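PDB 4NIM: versicolorin reductase from Brucella melitensis, which probably catalyses NAD(P)(H)-dependent reduction of a carbonyl or oxidation of an alcohol, as in other short-chain dehydrogenases/reductases. Local coordinates for residues Ser152-Met157 with Ile256-Gln261; Ala172-Thr177 with Ser193-Trp198. All coordinates share one frame; numbering follows the deposited sequence.

Interaction 1: residues Ser152-Met157 with Ile256-Gln261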
loop_
_atom_site.group_PDB
_atom_site.type_symbol
_atom_site.label_atom_id
_atom_site.label_comp_id
_atom_site.label_asym_id
_atom_site.label_seq_id
_atom_site.Cartn_x
_atom_site.Cartn_y
_atom_site.Cartn_z
ATOM N N SER A 152 4.907 3.308 -0.201
ATOM C CA SER A 152 5.596 4.108 -1.179
ATOM C C SER A 152 7.052 3.616 -1.223
ATOM O O SER A 152 7.309 2.450 -0.951
ATOM C CB SER A 152 5.507 5.582 -0.825
ATOM O OG SER A 152 6.072 6.386 -1.839
ATOM N N SER A 153 7.977 4.462 -1.688
ATOM C CA SER A 153 9.323 4.003 -1.985
ATOM C C SER A 153 10.392 4.935 -1.462
ATOM O O SER A 153 10.180 6.147 -1.358
ATOM C CB SER A 153 9.434 3.855 -3.517
ATOM O OG SER A 153 10.735 3.482 -3.923
ATOM N N MET A 154 11.603 4.412 -1.262
ATOM C CA MET A 154 12.768 5.264 -0.993
ATOM C C MET A 154 13.119 6.108 -2.202
ATOM O O MET A 154 13.886 7.043 -2.119
ATOM C CB MET A 154 14.004 4.444 -0.579
ATOM C CG MET A 154 13.853 3.830 0.794
ATOM S SD MET A 154 13.698 4.997 2.182
ATOM C CE MET A 154 15.282 5.760 2.244
ATOM N N SER A 155 12.581 5.735 -3.366
ATOM C CA SER A 155 12.765 6.471 -4.593
ATOM C C SER A 155 11.907 7.735 -4.747
ATOM O O SER A 155 12.089 8.524 -5.714
ATOM C CB SER A 155 12.477 5.521 -5.776
ATOM O OG SER A 155 13.374 4.464 -5.831
ATOM N N SER A 156 11.045 8.010 -3.759
ATOM C CA SER A 156 10.012 8.999 -3.930
ATOM C C SER A 156 10.482 10.448 -3.870
ATOM O O SER A 156 9.720 11.347 -4.196
ATOM C CB SER A 156 8.934 8.762 -2.888
ATOM O OG SER A 156 9.367 9.127 -1.616
ATOM N N MET A 157 11.707 10.697 -3.405
ATOM C CA MET A 157 12.202 12.052 -3.405
ATOM C C MET A 157 12.790 12.454 -4.765
ATOM O O MET A 157 12.732 13.603 -5.136
ATOM C CB MET A 157 13.239 12.248 -2.299
ATOM C CG MET A 157 13.946 13.564 -2.402
ATOM S SD MET A 157 14.943 13.869 -0.925
ATOM C CE MET A 157 13.725 13.868 0.365
ATOM N N ILE A 256 5.688 10.211 6.781
ATOM C CA ILE A 256 6.415 9.574 5.676
ATOM C C ILE A 256 7.557 8.842 6.360
ATOM O O ILE A 256 8.478 9.467 6.867
ATOM C CB ILE A 256 6.976 10.641 4.678
ATOM C CG1 ILE A 256 5.865 11.480 4.030
ATOM C CG2 ILE A 256 7.867 9.968 3.621
ATOM C CD1 ILE A 256 4.745 10.719 3.390
ATOM N N VAL A 257 7.422 7.519 6.530
ATOM C CA VAL A 257 8.334 6.735 7.326
ATOM C C VAL A 257 9.252 5.928 6.391
ATOM O O VAL A 257 8.828 4.954 5.728
ATOM C CB VAL A 257 7.536 5.786 8.229
ATOM C CG1 VAL A 257 8.444 4.986 9.136
ATOM C CG2 VAL A 257 6.471 6.581 9.018
ATOM N N ASN A 258 10.498 6.309 6.353
ATOM C CA ASN A 258 11.488 5.623 5.509
ATOM C C ASN A 258 11.853 4.295 6.121
ATOM O O ASN A 258 12.186 4.219 7.297
ATOM C CB ASN A 258 12.724 6.453 5.345
ATOM C CG ASN A 258 12.459 7.746 4.624
ATOM O OD1 ASN A 258 12.309 8.819 5.246
ATOM N ND2 ASN A 258 12.271 7.654 3.356
ATOM N N PHE A 259 11.863 3.266 5.303
ATOM C CA PHE A 259 12.125 1.919 5.759
ATOM C C PHE A 259 13.096 1.258 4.819
ATOM O O PHE A 259 12.691 0.642 3.855
ATOM C CB PHE A 259 10.839 1.124 5.841
ATOM C CG PHE A 259 10.967 -0.159 6.614
ATOM C CD1 PHE A 259 11.407 -1.320 5.986
ATOM C CD2 PHE A 259 10.702 -0.202 7.965
ATOM C CE1 PHE A 259 11.553 -2.525 6.689
ATOM C CE2 PHE A 259 10.820 -1.404 8.685
ATOM C CZ PHE A 259 11.288 -2.549 8.048
ATOM N N ASP A 260 14.374 1.306 5.154
ATOM C CA ASP A 260 15.431 0.821 4.241
ATOM C C ASP A 260 16.779 0.981 4.924
ATOM O O ASP A 260 16.901 1.792 5.860
ATOM C CB ASP A 260 15.466 1.662 2.904
ATOM C CG ASP A 260 16.325 1.009 1.818
ATOM O OD1 ASP A 260 16.348 -0.230 1.742
ATOM O OD2 ASP A 260 17.000 1.727 1.044
ATOM N N GLN A 261 17.775 0.248 4.433
ATOM C CA GLN A 261 19.159 0.454 4.840
ATOM C C GLN A 261 19.858 1.553 3.960
ATOM O O GLN A 261 20.914 1.362 3.391
ATOM C CB GLN A 261 19.912 -0.847 4.856
ATOM C CG GLN A 261 19.379 -1.717 5.998
ATOM C CD GLN A 261 20.135 -2.990 6.214
ATOM O OE1 GLN A 261 20.471 -3.669 5.236
ATOM N NE2 GLN A 261 20.387 -3.357 7.511
#
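Met154 meets Asn258 and Asp260 with two different parts of its side chain. Its sulfur receives the amide of Asn258: ND2 of Asn258 lies 3.2 Å from SD of Met154, and the N-H...S angle of 153° supports a weak hydrogen bond. The methyl lies farther from this amide, while the two side chains cross at about a right angle. Nearer the backbone the contact is apolar, CG of Met154 packing 3.4 Å from CB of Asp260. One side chain serves both neighbours because its bend at chi2 (-63°) turns SD toward ND2 of Asn258 while CG stays against Asp260. The carboxylate of Asp260 has its polar partner in the hydroxyl of Ser262.

The turn that presents Met154 is held by two bonds to Ser153. OG of Ser153 accepts from N of Ser155 at 3.0 Å, an ST turn, and N of Ser156 bonds to O of Ser153 at 3.2 Å. The same OG bonds weakly to Tyr166 OH; the spacing of Ser153, Tyr166 and Lys170 is consistent with the Ser-Tyr-Lys set of SDR enzymes.

This small surface contact, burying 182 Å² in all, sits at the C-terminal edge of the parallel sheet of the Rossmann-type fold. It bridges strands 147-153 and 256-259 across strand 190-196, whose Ile196 and Asn195 pair by backbone bonds with Met154 and Val257 respectively; beyond, Phe259 packs against helix 234-245.

Interaction 2: residues Ala172-Thr177 with Ser193-Trp198. With EDO (1,2-ethanediol), chain B.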
loop_
_atom_site.group_PDB
_atom_site.type_symbol
_atom_site.label_atom_id
_atom_site.label_comp_id
_atom_site.label_asym_id
_atom_site.label_seq_id
_atom_site.Cartn_x
_atom_site.Cartn_y
_atom_site.Cartn_z
ATOM N N ALA A 172 4.237 11.438 -6.101
ATOM C CA ALA A 172 2.858 11.850 -6.072
ATOM C C ALA A 172 2.125 11.201 -4.890
ATOM O O ALA A 172 1.304 11.857 -4.221
ATOM C CB ALA A 172 2.156 11.471 -7.364
ATOM N N LEU A 173 2.434 9.939 -4.629
ATOM C CA LEU A 173 1.803 9.240 -3.523
ATOM C C LEU A 173 2.123 9.868 -2.145
ATOM O O LEU A 173 1.239 9.992 -1.263
ATOM C CB LEU A 173 2.159 7.780 -3.586
ATOM C CG LEU A 173 1.500 6.842 -2.530
ATOM C CD1 LEU A 173 0.007 6.772 -2.722
ATOM C CD2 LEU A 173 2.075 5.479 -2.674
ATOM N N ASP A 174 3.376 10.221 -1.923
ATOM C CA ASP A 174 3.774 10.906 -0.687
ATOM C C ASP A 174 3.006 12.202 -0.527
ATOM O O ASP A 174 2.521 12.491 0.565
ATOM C CB ASP A 174 5.253 11.223 -0.656
ATOM C CG ASP A 174 6.150 9.994 -0.545
ATOM O OD1 ASP A 174 5.638 8.859 -0.658
ATOM O OD2 ASP A 174 7.394 10.202 -0.294
ATOM N N THR A 175 2.963 13.038 -1.572
ATOM C CA THR A 175 2.148 14.223 -1.494
ATOM C C THR A 175 0.675 13.970 -1.166
ATOM O O THR A 175 0.056 14.639 -0.312
ATOM C CB THR A 175 2.269 15.072 -2.761
ATOM O OG1 THR A 175 3.636 15.477 -2.883
ATOM C CG2 THR A 175 1.363 16.278 -2.660
ATOM N N LEU A 176 0.108 12.991 -1.842
ATOM C CA LEU A 176 -1.251 12.531 -1.529
ATOM C C LEU A 176 -1.461 12.032 -0.078
ATOM O O LEU A 176 -2.433 12.406 0.565
ATOM C CB LEU A 176 -1.666 11.463 -2.528
ATOM C CG LEU A 176 -3.135 11.067 -2.468
ATOM C CD1 LEU A 176 -4.035 12.215 -2.862
ATOM C CD2 LEU A 176 -3.388 9.808 -3.325
ATOM N N THR A 177 -0.484 11.314 0.452
ATOM C CA THR A 177 -0.532 10.865 1.836
ATOM C C THR A 177 -0.686 12.090 2.723
ATOM O O THR A 177 -1.553 12.116 3.595
ATOM C CB THR A 177 0.746 10.082 2.231
ATOM O OG1 THR A 177 0.817 8.843 1.475
ATOM C CG2 THR A 177 0.793 9.823 3.764
ATOM N N SER A 193 2.483 6.843 5.448
ATOM C CA SER A 193 3.233 6.178 4.403
ATOM C C SER A 193 4.448 5.439 4.919
ATOM O O SER A 193 5.136 5.920 5.798
ATOM C CB SER A 193 3.712 7.251 3.370
ATOM O OG SER A 193 4.430 6.597 2.341
ATOM N N LEU A 194 4.702 4.279 4.337
ATOM C CA LEU A 194 5.893 3.525 4.630
ATOM C C LEU A 194 6.697 3.456 3.346
ATOM O O LEU A 194 6.220 2.911 2.341
ATOM C CB LEU A 194 5.548 2.120 5.156
ATOM C CG LEU A 194 6.773 1.355 5.660
ATOM C CD1 LEU A 194 7.286 1.947 6.964
ATOM C CD2 LEU A 194 6.414 -0.125 5.848
ATOM N N ASN A 195 7.901 4.030 3.364
ATOM C CA ASN A 195 8.646 4.224 2.126
ATOM C C ASN A 195 9.767 3.202 2.085
ATOM O O ASN A 195 10.813 3.384 2.712
ATOM C CB ASN A 195 9.186 5.643 1.965
ATOM C CG ASN A 195 8.090 6.654 1.697
ATOM O OD1 ASN A 195 7.125 6.738 2.464
ATOM N ND2 ASN A 195 8.259 7.455 0.644
ATOM N N ILE A 196 9.551 2.158 1.310
ATOM C CA ILE A 196 10.395 0.973 1.388
ATOM C C ILE A 196 11.456 0.903 0.326
ATOM O O ILE A 196 11.374 1.514 -0.764
ATOM C CB ILE A 196 9.562 -0.346 1.384
ATOM C CG1 ILE A 196 8.763 -0.521 0.086
ATOM C CG2 ILE A 196 8.654 -0.409 2.587
ATOM C CD1 ILE A 196 8.185 -1.919 -0.059
ATOM N N GLY A 197 12.527 0.214 0.699
ATOM C CA GLY A 197 13.571 -0.199 -0.231
ATOM C C GLY A 197 13.111 -1.345 -1.116
ATOM O O GLY A 197 11.924 -1.632 -1.209
ATOM N N TRP A 198 14.059 -2.006 -1.746
ATOM C CA TRP A 198 13.726 -3.071 -2.691
ATOM C C TRP A 198 13.411 -4.375 -1.931
ATOM O O TRP A 198 14.083 -4.730 -0.955
ATOM C CB TRP A 198 14.870 -3.295 -3.652
ATOM C CG TRP A 198 15.129 -2.145 -4.551
ATOM C CD1 TRP A 198 16.305 -1.498 -4.719
ATOM C CD2 TRP A 198 14.181 -1.507 -5.423
ATOM N NE1 TRP A 198 16.171 -0.483 -5.660
ATOM C CE2 TRP A 198 14.870 -0.461 -6.097
ATOM C CE3 TRP A 198 12.822 -1.706 -5.697
ATOM C CZ2 TRP A 198 14.243 0.377 -7.023
ATOM C CZ3 TRP A 198 12.191 -0.853 -6.620
ATOM C CH2 TRP A 198 12.902 0.173 -7.262
HETATM C C1 EDO B . 9.236 13.033 -0.255
HETATM O O1 EDO B . 8.355 12.402 0.705
HETATM C C2 EDO B . 8.602 13.177 -1.650
HETATM O O2 EDO B . 7.595 14.218 -1.756
HETATM O O HOH W 1 3.081 7.928 0.301
#
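Asp174 and Asn195 join helix 164-183 to strand 190-196 within a beta-alpha-beta crossover of the Rossmann-type fold. The axes of 172-177 and 193-196 approach to 9.7 Å and run nearly antiparallel, at 159°.

ND2 of Asn195 reaches both carboxylate oxygens of Asp174: OD2 at 3.0 Å, through its syn lone pair, and OD1 more weakly at 3.2 Å. The side chains arrive from opposite directions with amide and carboxylate planes 63° apart, so the flat groups do not share one plane. Two further bonds orient the amide: OD1 of Asn195 accepts from OG of Ser193 at 2.7 Å, and ND2 donates to the backbone O of Ser153. Ser152 OG bonds to OD1 of Asp174 and Ser156 OG to OD2, a dense set of donors that would probably favour the charged form of this buried carboxylate.

Apolar contact is slight, CG2 of Thr177 packing on CB of Ser193.

Solvent and ligand complete the network. With chi1 at -179°, Ser193 extends OG toward a water that bridges OD1 of Asp174 (2.9 Å), OG1 of Thr177 (2.7 Å) and OG of Ser193 (2.8 Å); OG1 of Thr177 also bonds to Asn150 ND2. O1 of a 1,2-ethanediol, probably from the crystallisation liquor, donates to OD2 of Asp174 at 2.6 Å.

Interactions 1 and 2 have centres about 6 Å apart and share one parallel seven-stranded sheet. Strand 190-196, which supplies 193-198, lies between strands 147-153 and 256-259, the two joined by interaction 1. Along the chain the order is 152-157, 172-177, 193-198, 256-261, so interaction 2 is nested inside the loop closed by interaction 1. Besides sharing polar bonds, they pack directly, SD of Met154 lying 3.3 Å from O of Asn195. Interaction 2 is buried between helix and sheet, whereas interaction 1 lies at the surface; together they tie the C-terminal edge of the sheet, where SDR enzymes carry their active site and this protein probably does too, to helix 164-183.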